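Local coordinates for putative uncharacterized protein PH0242 (Pyrococcus horikoshii, PDB 3VU1), which is the C-terminal globular domain of an archaeal oligosaccharyltransferase of the AglB family, a helix- and strand-containing core with beta-rich insert and peripheral domains, at residues Y206-F218 with T222-F236. Residues are numbered along the deposited sequence; the frame is centred on the assembly and turned at random.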
ATOM      1  N   TYR A 206     -19.948   5.823   6.495  1.00 38.01           N
ATOM      2  CA  TYR A 206     -19.386   7.047   5.909  1.00 39.03           C
ATOM      3  C   TYR A 206     -17.916   7.250   6.243  1.00 36.34           C
ATOM      4  O   TYR A 206     -17.140   7.624   5.378  1.00 37.63           O
ATOM      5  CB  TYR A 206     -20.240   8.295   6.221  1.00 37.49           C
ATOM      6  CG  TYR A 206     -20.082   8.875   7.605  1.00 38.12           C
ATOM      7  CD1 TYR A 206     -19.308  10.025   7.822  1.00 38.90           C
ATOM      8  CD2 TYR A 206     -20.700   8.286   8.704  1.00 39.17           C
ATOM      9  CE1 TYR A 206     -19.159  10.569   9.096  1.00 38.37           C
ATOM     10  CE2 TYR A 206     -20.563   8.825   9.977  1.00 39.73           C
ATOM     11  CZ  TYR A 206     -19.798   9.966  10.170  1.00 40.66           C
ATOM     12  OH  TYR A 206     -19.684  10.496  11.445  1.00 43.86           O
ATOM     13  N   LYS A 207     -17.539   6.950   7.483  1.00 34.49           N
ATOM     14  CA  LYS A 207     -16.151   7.099   7.936  1.00 33.38           C
ATOM     15  C   LYS A 207     -15.124   6.256   7.165  1.00 32.92           C
ATOM     16  O   LYS A 207     -13.931   6.495   7.255  1.00 33.11           O
ATOM     17  CB  LYS A 207     -16.049   6.808   9.438  1.00 34.09           C
ATOM     18  CG  LYS A 207     -16.713   7.863  10.314  1.00 36.29           C
ATOM     19  CD  LYS A 207     -16.520   7.576  11.790  1.00 36.00           C
ATOM     20  CE  LYS A 207     -17.160   8.670  12.632  1.00 34.63           C
ATOM     21  NZ  LYS A 207     -16.986   8.394  14.088  1.00 34.61           N
ATOM     22  N   VAL A 208     -15.583   5.260   6.424  1.00 33.17           N
ATOM     23  CA  VAL A 208     -14.679   4.396   5.693  1.00 32.86           C
ATOM     24  C   VAL A 208     -15.110   4.258   4.239  1.00 34.42           C
ATOM     25  O   VAL A 208     -14.579   3.412   3.515  1.00 34.03           O
ATOM     26  CB  VAL A 208     -14.530   3.000   6.343  1.00 33.22           C
ATOM     27  CG1 VAL A 208     -13.928   3.113   7.726  1.00 31.54           C
ATOM     28  CG2 VAL A 208     -15.868   2.267   6.404  1.00 36.20           C
ATOM     29  N   ALA A 209     -16.028   5.125   3.797  1.00 35.37           N
ATOM     30  CA  ALA A 209     -16.443   5.168   2.378  1.00 35.07           C
ATOM     31  C   ALA A 209     -15.308   5.321   1.366  1.00 35.01           C
ATOM     32  O   ALA A 209     -15.349   4.709   0.317  1.00 37.43           O
ATOM     33  CB  ALA A 209     -17.470   6.248   2.154  1.00 36.62           C
ATOM     34  N   THR A 210     -14.298   6.127   1.665  1.00 34.16           N
ATOM     35  CA  THR A 210     -13.201   6.319   0.713  1.00 33.94           C
ATOM     36  C   THR A 210     -11.893   5.643   1.131  1.00 33.07           C
ATOM     37  O   THR A 210     -10.819   6.014   0.663  1.00 33.28           O
ATOM     38  CB  THR A 210     -12.954   7.812   0.421  1.00 36.94           C
ATOM     39  OG1 THR A 210     -12.649   8.515   1.643  1.00 40.34           O
ATOM     40  CG2 THR A 210     -14.193   8.436  -0.255  1.00 39.93           C
ATOM     41  N   SER A 211     -11.992   4.648   2.005  1.00 33.11           N
ATOM     42  CA  SER A 211     -10.830   3.907   2.501  1.00 31.68           C
ATOM     43  C   SER A 211     -10.085   3.269   1.344  1.00 31.19           C
ATOM     44  O   SER A 211     -10.699   2.889   0.338  1.00 32.87           O
ATOM     45  CB  SER A 211     -11.299   2.802   3.465  1.00 31.78           C
ATOM     46  OG  SER A 211     -12.186   1.893   2.804  1.00 35.34           O
ATOM     47  N   ASN A 212      -8.777   3.106   1.500  1.00 28.93           N
ATOM     48  CA  ASN A 212      -7.965   2.407   0.524  1.00 27.52           C
ATOM     49  C   ASN A 212      -8.405   0.966   0.221  1.00 31.15           C
ATOM     50  O   ASN A 212      -8.244   0.496  -0.905  1.00 34.38           O
ATOM     51  CB  ASN A 212      -6.520   2.426   0.973  1.00 26.57           C
ATOM     52  CG  ASN A 212      -5.902   3.815   0.898  1.00 27.59           C
ATOM     53  OD1 ASN A 212      -6.304   4.646   0.094  1.00 26.94           O
ATOM     54  ND2 ASN A 212      -4.934   4.078   1.764  1.00 27.85           N
ATOM     55  N   PHE A 213      -8.934   0.245   1.211  1.00 31.23           N
ATOM     56  CA  PHE A 213      -9.414  -1.102   0.948  1.00 31.58           C
ATOM     57  C   PHE A 213     -10.547  -1.111  -0.092  1.00 33.40           C
ATOM     58  O   PHE A 213     -10.541  -1.915  -1.017  1.00 33.18           O
ATOM     59  CB  PHE A 213      -9.906  -1.760   2.222  1.00 30.06           C
ATOM     60  CG  PHE A 213     -10.581  -3.088   1.996  1.00 27.53           C
ATOM     61  CD1 PHE A 213     -11.952  -3.231   2.186  1.00 28.74           C
ATOM     62  CD2 PHE A 213      -9.858  -4.190   1.606  1.00 27.01           C
ATOM     63  CE1 PHE A 213     -12.593  -4.452   1.991  1.00 28.12           C
ATOM     64  CE2 PHE A 213     -10.486  -5.427   1.410  1.00 28.00           C
ATOM     65  CZ  PHE A 213     -11.849  -5.561   1.598  1.00 27.34           C
ATOM     66  N   VAL A 214     -11.523  -0.223   0.091  1.00 33.54           N
ATOM     67  CA  VAL A 214     -12.622  -0.073  -0.838  1.00 32.39           C
ATOM     68  C   VAL A 214     -12.089   0.197  -2.250  1.00 33.73           C
ATOM     69  O   VAL A 214     -12.568  -0.410  -3.203  1.00 35.71           O
ATOM     70  CB  VAL A 214     -13.569   1.053  -0.378  1.00 34.46           C
ATOM     71  CG1 VAL A 214     -14.457   1.495  -1.516  1.00 34.39           C
ATOM     72  CG2 VAL A 214     -14.429   0.597   0.793  1.00 33.59           C
ATOM     73  N   LYS A 215     -11.081   1.071  -2.382  1.00 32.68           N
ATOM     74  CA  LYS A 215     -10.488   1.375  -3.678  1.00 31.98           C
ATOM     75  C   LYS A 215      -9.845   0.151  -4.301  1.00 32.79           C
ATOM     76  O   LYS A 215     -10.092  -0.145  -5.460  1.00 37.53           O
ATOM     77  CB  LYS A 215      -9.407   2.464  -3.590  1.00 32.72           C
ATOM     78  CG  LYS A 215      -9.800   3.847  -3.088  1.00 31.67           C
ATOM     79  CD  LYS A 215      -8.566   4.761  -3.203  1.00 30.61           C
ATOM     80  CE  LYS A 215      -8.739   6.095  -2.490  1.00 30.14           C
ATOM     81  NZ  LYS A 215      -8.712   6.029  -0.993  1.00 27.62           N
ATOM     82  N   LEU A 216      -8.995  -0.537  -3.548  1.00 32.09           N
ATOM     83  CA  LEU A 216      -8.182  -1.616  -4.099  1.00 34.67           C
ATOM     84  C   LEU A 216      -8.902  -2.961  -4.176  1.00 36.66           C
ATOM     85  O   LEU A 216      -8.549  -3.789  -5.008  1.00 36.44           O
ATOM     86  CB  LEU A 216      -6.886  -1.790  -3.303  1.00 36.94           C
ATOM     87  CG  LEU A 216      -5.878  -0.621  -3.242  1.00 37.37           C
ATOM     88  CD1 LEU A 216      -4.807  -0.905  -2.195  1.00 36.46           C
ATOM     89  CD2 LEU A 216      -5.240  -0.292  -4.586  1.00 33.34           C
ATOM     90  N   ALA A 217      -9.880  -3.189  -3.298  1.00 35.23           N
ATOM     91  CA  ALA A 217     -10.684  -4.420  -3.341  1.00 37.29           C
ATOM     92  C   ALA A 217     -11.684  -4.415  -4.506  1.00 38.76           C
ATOM     93  O   ALA A 217     -11.929  -5.446  -5.125  1.00 38.46           O
ATOM     94  CB  ALA A 217     -11.426  -4.636  -2.025  1.00 33.48           C
ATOM     95  N   PHE A 218     -12.253  -3.249  -4.798  1.00 36.55           N
ATOM     96  CA  PHE A 218     -13.390  -3.186  -5.674  1.00 35.74           C
ATOM     97  C   PHE A 218     -13.176  -2.266  -6.852  1.00 39.21           C
ATOM     98  O   PHE A 218     -14.129  -1.913  -7.498  1.00 44.73           O
ATOM     99  CB  PHE A 218     -14.611  -2.751  -4.875  1.00 33.48           C
ATOM    100  CG  PHE A 218     -14.811  -3.549  -3.613  1.00 35.39           C
ATOM    101  CD1 PHE A 218     -14.763  -2.933  -2.367  1.00 34.58           C
ATOM    102  CD2 PHE A 218     -15.016  -4.940  -3.667  1.00 34.60           C
ATOM    103  CE1 PHE A 218     -14.924  -3.682  -1.193  1.00 35.13           C
ATOM    104  CE2 PHE A 218     -15.182  -5.689  -2.498  1.00 35.50           C
ATOM    105  CZ  PHE A 218     -15.125  -5.061  -1.257  1.00 33.75           C
ATOM    106  N   THR A 222     -12.528   6.401  -5.891  1.00 56.77           N
ATOM    107  CA  THR A 222     -12.885   7.610  -5.171  1.00 59.84           C
ATOM    108  C   THR A 222     -11.990   7.857  -3.981  1.00 58.46           C
ATOM    109  O   THR A 222     -11.494   6.927  -3.328  1.00 58.06           O
ATOM    110  CB  THR A 222     -14.311   7.589  -4.619  1.00 68.93           C
ATOM    111  OG1 THR A 222     -14.520   6.360  -3.890  1.00 72.03           O
ATOM    112  CG2 THR A 222     -15.328   7.797  -5.749  1.00 71.70           C
ATOM    113  N   SER A 223     -11.854   9.144  -3.697  1.00 50.06           N
ATOM    114  CA  SER A 223     -11.116   9.658  -2.583  1.00 43.83           C
ATOM    115  C   SER A 223     -11.773  10.982  -2.202  1.00 43.50           C
ATOM    116  O   SER A 223     -12.268  11.698  -3.051  1.00 42.76           O
ATOM    117  CB  SER A 223      -9.675   9.870  -3.010  1.00 38.94           C
ATOM    118  OG  SER A 223      -8.886  10.293  -1.942  1.00 35.35           O
ATOM    119  N   SER A 224     -11.819  11.288  -0.918  1.00 44.34           N
ATOM    120  CA  SER A 224     -12.165  12.634  -0.491  1.00 43.92           C
ATOM    121  C   SER A 224     -11.102  13.653  -0.952  1.00 44.87           C
ATOM    122  O   SER A 224     -11.326  14.853  -0.895  1.00 47.89           O
ATOM    123  CB  SER A 224     -12.318  12.674   1.026  1.00 43.28           C
ATOM    124  OG  SER A 224     -13.242  11.678   1.453  1.00 46.53           O
ATOM    125  N   TYR A 225      -9.960  13.171  -1.423  1.00 42.51           N
ATOM    126  CA  TYR A 225      -8.816  14.036  -1.675  1.00 46.48           C
ATOM    127  C   TYR A 225      -8.508  14.038  -3.156  1.00 49.97           C
ATOM    128  O   TYR A 225      -8.710  13.044  -3.844  1.00 57.78           O
ATOM    129  CB  TYR A 225      -7.602  13.631  -0.806  1.00 45.05           C
ATOM    130  CG  TYR A 225      -7.991  13.559   0.649  1.00 50.34           C
ATOM    131  CD1 TYR A 225      -8.049  14.717   1.434  1.00 53.12           C
ATOM    132  CD2 TYR A 225      -8.399  12.348   1.228  1.00 51.79           C
ATOM    133  CE1 TYR A 225      -8.459  14.670   2.767  1.00 54.91           C
ATOM    134  CE2 TYR A 225      -8.816  12.287   2.557  1.00 55.53           C
ATOM    135  CZ  TYR A 225      -8.841  13.453   3.325  1.00 57.27           C
ATOM    136  OH  TYR A 225      -9.240  13.404   4.649  1.00 56.44           O
ATOM    137  N   SER A 226      -8.055  15.176  -3.648  1.00 50.96           N
ATOM    138  CA  SER A 226      -7.920  15.384  -5.068  1.00 50.78           C
ATOM    139  C   SER A 226      -6.671  14.699  -5.610  1.00 48.94           C
ATOM    140  O   SER A 226      -5.582  14.879  -5.074  1.00 48.83           O
ATOM    141  CB  SER A 226      -7.882  16.877  -5.346  1.00 52.68           C
ATOM    142  OG  SER A 226      -7.252  17.098  -6.582  1.00 62.78           O
ATOM    143  N   GLU A 227      -6.836  13.900  -6.667  1.00 48.39           N
ATOM    144  CA  GLU A 227      -5.717  13.161  -7.276  1.00 49.19           C
ATOM    145  C   GLU A 227      -5.339  11.853  -6.536  1.00 48.00           C
ATOM    146  O   GLU A 227      -4.608  11.021  -7.081  1.00 45.94           O
ATOM    147  CB  GLU A 227      -4.478  14.069  -7.391  1.00 52.29           C
ATOM    148  CG  GLU A 227      -4.639  15.275  -8.306  1.00 58.40           C
ATOM    149  CD  GLU A 227      -4.171  14.973  -9.705  1.00 67.85           C
ATOM    150  OE1 GLU A 227      -2.943  15.049  -9.932  1.00 71.59           O
ATOM    151  OE2 GLU A 227      -5.013  14.648 -10.577  1.00 75.35           O
ATOM    152  N   PHE A 228      -5.824  11.673  -5.305  1.00 44.42           N
ATOM    153  CA  PHE A 228      -5.356  10.581  -4.458  1.00 40.10           C
ATOM    154  C   PHE A 228      -5.599   9.144  -4.985  1.00 38.85           C
ATOM    155  O   PHE A 228      -4.707   8.280  -4.893  1.00 36.23           O
ATOM    156  CB  PHE A 228      -5.846  10.712  -3.003  1.00 39.14           C
ATOM    157  CG  PHE A 228      -5.118   9.779  -2.066  1.00 41.34           C
ATOM    158  CD1 PHE A 228      -3.795  10.049  -1.674  1.00 41.04           C
ATOM    159  CD2 PHE A 228      -5.706   8.578  -1.653  1.00 40.22           C
ATOM    160  CE1 PHE A 228      -3.102   9.173  -0.858  1.00 41.95           C
ATOM    161  CE2 PHE A 228      -5.014   7.701  -0.824  1.00 39.94           C
ATOM    162  CZ  PHE A 228      -3.716   8.002  -0.426  1.00 41.79           C
ATOM    163  N   ALA A 229      -6.791   8.880  -5.512  1.00 35.90           N
ATOM    164  CA  ALA A 229      -7.050   7.584  -6.113  1.00 36.50           C
ATOM    165  C   ALA A 229      -6.086   7.320  -7.274  1.00 39.01           C
ATOM    166  O   ALA A 229      -5.502   6.233  -7.378  1.00 41.33           O
ATOM    167  CB  ALA A 229      -8.488   7.474  -6.563  1.00 34.44           C
ATOM    168  N   GLU A 230      -5.890   8.322  -8.126  1.00 42.28           N
ATOM    169  CA  GLU A 230      -5.036   8.160  -9.301  1.00 43.43           C
ATOM    170  C   GLU A 230      -3.585   7.871  -8.905  1.00 41.52           C
ATOM    171  O   GLU A 230      -2.907   7.062  -9.554  1.00 42.94           O
ATOM    172  CB  GLU A 230      -5.131   9.391 -10.204  1.00 48.15           C
ATOM    173  CG  GLU A 230      -5.471   9.060 -11.652  1.00 61.03           C
ATOM    174  CD  GLU A 230      -4.974  10.111 -12.650  1.00 74.97           C
ATOM    175  OE1 GLU A 230      -4.507   9.705 -13.755  1.00 74.83           O
ATOM    176  OE2 GLU A 230      -5.033  11.336 -12.331  1.00 77.04           O
ATOM    177  N   LYS A 231      -3.111   8.525  -7.838  1.00 37.45           N
ATOM    178  CA  LYS A 231      -1.745   8.320  -7.365  1.00 35.25           C
ATOM    179  C   LYS A 231      -1.613   6.949  -6.760  1.00 32.62           C
ATOM    180  O   LYS A 231      -0.711   6.192  -7.135  1.00 29.76           O
ATOM    181  CB  LYS A 231      -1.336   9.359  -6.343  1.00 35.64           C
ATOM    182  CG  LYS A 231      -1.160  10.764  -6.868  1.00 36.63           C
ATOM    183  CD  LYS A 231      -1.568  11.710  -5.763  1.00 39.05           C
ATOM    184  CE  LYS A 231      -0.380  12.309  -5.046  1.00 42.87           C
ATOM    185  NZ  LYS A 231       0.003  13.605  -5.675  1.00 43.75           N
ATOM    186  N   LEU A 232      -2.524   6.633  -5.837  1.00 31.59           N
ATOM    187  CA  LEU A 232      -2.593   5.296  -5.262  1.00 31.24           C
ATOM    188  C   LEU A 232      -2.437   4.188  -6.287  1.00 30.26           C
ATOM    189  O   LEU A 232      -1.654   3.256  -6.077  1.00 30.49           O
ATOM    190  CB  LEU A 232      -3.884   5.079  -4.498  1.00 32.63           C
ATOM    191  CG  LEU A 232      -3.911   3.828  -3.593  1.00 33.60           C
ATOM    192  CD1 LEU A 232      -3.044   4.018  -2.352  1.00 35.54           C
ATOM    193  CD2 LEU A 232      -5.331   3.517  -3.156  1.00 33.99           C
ATOM    194  N   PHE A 233      -3.155   4.280  -7.402  1.00 29.28           N
ATOM    195  CA  PHE A 233      -3.103   3.192  -8.387  1.00 28.68           C
ATOM    196  C   PHE A 233      -1.764   3.110  -9.098  1.00 27.33           C
ATOM    197  O   PHE A 233      -1.460   2.116  -9.698  1.00 30.21           O
ATOM    198  CB  PHE A 233      -4.285   3.228  -9.360  1.00 29.93           C
ATOM    199  CG  PHE A 233      -5.612   2.999  -8.698  1.00 33.51           C
ATOM    200  CD1 PHE A 233      -6.670   3.874  -8.896  1.00 36.50           C
ATOM    201  CD2 PHE A 233      -5.802   1.916  -7.842  1.00 35.06           C
ATOM    202  CE1 PHE A 233      -7.900   3.672  -8.254  1.00 37.40           C
ATOM    203  CE2 PHE A 233      -7.016   1.708  -7.212  1.00 36.16           C
ATOM    204  CZ  PHE A 233      -8.067   2.589  -7.411  1.00 37.88           C
ATOM    205  N   SER A 234      -0.929   4.123  -9.014  1.00 27.39           N
ATOM    206  CA  SER A 234       0.427   3.952  -9.538  1.00 27.66           C
ATOM    207  C   SER A 234       1.390   3.347  -8.478  1.00 29.11           C
ATOM    208  O   SER A 234       2.450   2.793  -8.831  1.00 27.73           O
ATOM    209  CB  SER A 234       0.957   5.283 -10.082  1.00 27.28           C
ATOM    210  OG  SER A 234       1.289   6.189  -9.032  1.00 27.68           O
ATOM    211  N   ASN A 235       1.039   3.469  -7.191  1.00 27.38           N
ATOM    212  CA  ASN A 235       1.839   2.835  -6.128  1.00 29.48           C
ATOM    213  C   ASN A 235       1.554   1.337  -5.912  1.00 31.82           C
ATOM    214  O   ASN A 235       2.419   0.590  -5.435  1.00 30.34           O
ATOM    215  CB  ASN A 235       1.648   3.589  -4.830  1.00 27.41           C
ATOM    216  CG  ASN A 235       2.078   5.016  -4.954  1.00 26.11           C
ATOM    217  OD1 ASN A 235       3.234   5.300  -5.254  1.00 26.34           O
ATOM    218  ND2 ASN A 235       1.155   5.917  -4.761  1.00 24.91           N
ATOM    219  N   PHE A 236       0.334   0.932  -6.286  1.00 34.69           N
ATOM    220  CA  PHE A 236      -0.171  -0.448  -6.172  1.00 34.54           C
ATOM    221  C   PHE A 236      -0.675  -0.936  -7.515  1.00 33.55           C
ATOM    222  O   PHE A 236      -1.754  -0.548  -7.949  1.00 33.39           O
ATOM    223  CB  PHE A 236      -1.273  -0.521  -5.093  1.00 32.52           C
ATOM    224  CG  PHE A 236      -0.764  -0.165  -3.729  1.00 30.99           C
ATOM    225  CD1 PHE A 236      -0.689   1.173  -3.327  1.00 29.97           C
ATOM    226  CD2 PHE A 236      -0.286  -1.164  -2.865  1.00 30.44           C
ATOM    227  CE1 PHE A 236      -0.176   1.508  -2.076  1.00 31.29           C
ATOM    228  CE2 PHE A 236       0.228  -0.838  -1.605  1.00 29.83           C
ATOM    229  CZ  PHE A 236       0.292   0.500  -1.215  1.00 30.79           C
TER
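Lys215 is a knob from helix 212-218 that enters a hole on helix 228-235 made by Phe228, Ala229, Leu232 and Phe233, a knobs-into-holes contact between two short helices crossing at -60°, whose axes come within 11.2 Å at closest approach. A lysine suits the place because its long methylene chain is apolar while its tip is charged. Lys215 CD lies against Leu232 CD2 (3.5 Å), and the short side chain of Ala229 lets the lysine chain come close to that helix. The chain is extended up to its last torsion, where a bend (chi4 72°) turns NZ back toward its own segment. There Lys215 NZ donates hydrogen bonds to Thr210 O (2.7 Å) and Asn212 OD1 (3.0 Å), and a salt bridge to Asp71 probably offsets its charge. Asp71 also bonds Thr210 OG1 and Ser223 OG, so one carboxylate joins the loops that lead into the two helices. Leu216 is the second bump: its CD2 fits among Leu232 CD2, Phe233 CE2 (3.7 Å) and Phe236 CB, a methyl set against a methyl, a ring and a methylene. Thr210, compact and beta-branched, packs its CB on the backbone at Ser223. Phe228, whose side chain comes within about 6 Å of the bound calcium ion, presents its ring edge to Asn212; amide and ring are nearly coplanar, 22° apart, and Asn212 ND2 bonds Phe67 O while Asn212 OD1 meets Phe228 CE2 at 3.4 Å.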